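Local coordinates for protein desulfoferrodoxin (Rbo) (Treponema pallidum subsp. pallidum str. Nichols, PDB 1Y07) that probably reduces superoxide at a mononuclear iron centre held by four histidines and one cysteine, as a class III superoxide reductase, at residues Pro74-Ala79 against Asn120-Trp125. Numbering follows the deposited sequence.
Sequences PEHYIA and NLHGVW. With FE (Fe (III) ion), chain H.
N120 stacks its carboxamide, offset toward the CE2 rim, on one face of the Y77 ring, the two planes 9° apart, with CG of N120 3.4 Å from CE2 of Y77 and CB over the same face in a CH-pi contact. This stack flanks the four-histidine, one-cysteine iron centre of superoxide reductase, set in the immunoglobulin-like β-domain of the desulfoferrodoxin family, and it illustrates how two segments that supply iron ligands are also joined by hydrogen bonds beside the metal. The first torsion of N120 (chi1 84°) places CG between its backbone N and carbonyl carbon, which puts the amide against the Y77 ring, with OD1 beside the Y77 N-H. There OD1 of N120 accepts the backbone N-H of Y77 at 3.0 Å, the donor tilted from the carbonyl plane, while ND2 makes a weak bond to the carbonyl O of E75. A third bond runs from the N of N120 to the O of Y77, so both ends of the asparagine, amide and backbone, are tied to the backbone of E75-Y77.

Beside this pairing, L121 sets CD1 over a face of the H76 imidazole, 4.0 Å from the ring centroid, in a CH-pi contact. H76 and H122 meet rim to rim as adjacent (cis) ligands of the iron, with planes at 46°; H50, H70 and C119 complete the site. Past H122, a classic β-bulge formed with G123 opposite C119 leads into strand 123-127, and NE1 of W125 reaches back to the O of H122. At the metal itself, NE2 of H76 and ND1 of H122 each bind the iron at 2.1 Å.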
loop_
_atom_site.group_PDB
_atom_site.type_symbol
_atom_site.label_atom_id
_atom_site.label_comp_id
_atom_site.label_asym_id
_atom_site.label_seq_id
_atom_site.Cartn_x
_atom_site.Cartn_y
_atom_site.Cartn_z
ATOM N N PRO B 74 20.584 -3.238 13.702
ATOM C CA PRO B 74 19.746 -2.180 14.295
ATOM C C PRO B 74 20.117 -0.757 13.842
ATOM O O PRO B 74 19.254 0.112 13.813
ATOM C CB PRO B 74 19.974 -2.349 15.805
ATOM C CG PRO B 74 20.488 -3.754 15.961
ATOM C CD PRO B 74 21.322 -4.000 14.730
ATOM N N GLU B 75 21.373 -0.526 13.478
ATOM C CA GLU B 75 21.841 0.831 13.122
ATOM C C GLU B 75 21.717 1.111 11.613
ATOM O O GLU B 75 21.624 2.269 11.181
ATOM C CB GLU B 75 23.293 1.036 13.579
ATOM C CG GLU B 75 23.576 0.659 15.038
ATOM C CD GLU B 75 23.801 -0.841 15.266
ATOM O OE1 GLU B 75 24.738 -1.425 14.680
ATOM O OE2 GLU B 75 23.043 -1.449 16.050
ATOM N N HIS B 76 21.721 0.032 10.838
ATOM C CA HIS B 76 21.690 0.059 9.389
ATOM C C HIS B 76 20.925 -1.140 8.831
ATOM O O HIS B 76 21.387 -2.284 8.896
ATOM C CB HIS B 76 23.105 0.068 8.864
ATOM C CG HIS B 76 23.212 0.409 7.422
ATOM N ND1 HIS B 76 24.334 0.122 6.680
ATOM C CD2 HIS B 76 22.342 1.021 6.577
ATOM C CE1 HIS B 76 24.161 0.551 5.444
ATOM N NE2 HIS B 76 22.956 1.092 5.352
ATOM N N TYR B 77 19.739 -0.874 8.290
ATOM C CA TYR B 77 18.819 -1.945 7.884
ATOM C C TYR B 77 17.900 -1.520 6.735
ATOM O O TYR B 77 17.674 -0.318 6.515
ATOM C CB TYR B 77 17.968 -2.363 9.090
ATOM C CG TYR B 77 17.203 -1.230 9.727
ATOM C CD1 TYR B 77 15.924 -0.927 9.301
ATOM C CD2 TYR B 77 17.758 -0.441 10.733
ATOM C CE1 TYR B 77 15.206 0.137 9.856
ATOM C CE2 TYR B 77 17.045 0.635 11.296
ATOM C CZ TYR B 77 15.762 0.912 10.851
ATOM O OH TYR B 77 15.001 1.941 11.378
ATOM N N ILE B 78 17.361 -2.509 6.024
ATOM C CA ILE B 78 16.237 -2.274 5.085
ATOM C C ILE B 78 14.933 -2.357 5.863
ATOM O O ILE B 78 14.584 -3.389 6.446
ATOM C CB ILE B 78 16.223 -3.302 3.939
ATOM C CG1 ILE B 78 17.580 -3.354 3.215
ATOM C CG2 ILE B 78 15.099 -2.967 2.979
ATOM C CD1 ILE B 78 18.129 -1.976 2.840
ATOM N N ALA B 79 14.176 -1.277 5.826
ATOM C CA ALA B 79 12.965 -1.133 6.631
ATOM C C ALA B 79 11.782 -1.828 6.006
ATOM O O ALA B 79 11.018 -2.505 6.690
ATOM C CB ALA B 79 12.655 0.291 6.794
ATOM N N ASN B 120 17.294 2.769 6.115
ATOM C CA ASN B 120 17.105 3.793 7.133
ATOM C C ASN B 120 18.191 4.857 7.052
ATOM O O ASN B 120 17.968 6.013 7.422
ATOM C CB ASN B 120 17.048 3.159 8.526
ATOM C CG ASN B 120 18.411 2.919 9.108
ATOM O OD1 ASN B 120 19.191 2.095 8.603
ATOM N ND2 ASN B 120 18.698 3.609 10.200
ATOM N N LEU B 121 19.337 4.471 6.512
ATOM C CA LEU B 121 20.446 5.406 6.328
ATOM C C LEU B 121 20.584 5.959 4.901
ATOM O O LEU B 121 21.068 7.066 4.742
ATOM C CB LEU B 121 21.773 4.751 6.750
ATOM C CG LEU B 121 21.898 4.317 8.220
ATOM C CD1 LEU B 121 23.323 3.975 8.532
ATOM C CD2 LEU B 121 21.379 5.396 9.212
ATOM N N HIS B 122 20.197 5.205 3.878
ATOM C CA HIS B 122 20.447 5.592 2.476
ATOM C C HIS B 122 19.170 5.947 1.666
ATOM O O HIS B 122 19.248 6.307 0.479
ATOM C CB HIS B 122 21.229 4.492 1.733
ATOM C CG HIS B 122 22.609 4.252 2.262
ATOM N ND1 HIS B 122 22.899 3.271 3.189
ATOM C CD2 HIS B 122 23.786 4.865 1.986
ATOM C CE1 HIS B 122 24.193 3.293 3.461
ATOM N NE2 HIS B 122 24.753 4.248 2.746
ATOM N N GLY B 123 17.998 5.863 2.284
ATOM C CA GLY B 123 16.772 6.257 1.599
ATOM C C GLY B 123 16.166 5.242 0.617
ATOM O O GLY B 123 16.449 4.041 0.683
ATOM N N VAL B 124 15.327 5.721 -0.304
ATOM C CA VAL B 124 14.613 4.803 -1.186
ATOM C C VAL B 124 15.362 4.542 -2.488
ATOM O O VAL B 124 15.967 5.463 -3.056
ATOM C CB VAL B 124 13.200 5.319 -1.547
ATOM C CG1 VAL B 124 12.454 4.280 -2.399
ATOM C CG2 VAL B 124 12.431 5.709 -0.286
ATOM N N TRP B 125 15.256 3.298 -2.956
ATOM C CA TRP B 125 15.812 2.793 -4.212
ATOM C C TRP B 125 14.816 1.913 -4.993
ATOM O O TRP B 125 14.090 1.075 -4.418
ATOM C CB TRP B 125 17.095 1.971 -3.947
ATOM C CG TRP B 125 18.154 2.768 -3.248
ATOM C CD1 TRP B 125 18.188 3.121 -1.924
ATOM C CD2 TRP B 125 19.293 3.370 -3.849
ATOM N NE1 TRP B 125 19.294 3.892 -1.663
ATOM C CE2 TRP B 125 19.995 4.065 -2.832
ATOM C CE3 TRP B 125 19.803 3.375 -5.139
ATOM C CZ2 TRP B 125 21.190 4.743 -3.075
ATOM C CZ3 TRP B 125 20.979 4.059 -5.393
ATOM C CH2 TRP B 125 21.663 4.741 -4.364
HETATM FE FE FE H . 21.870 1.439 3.568
#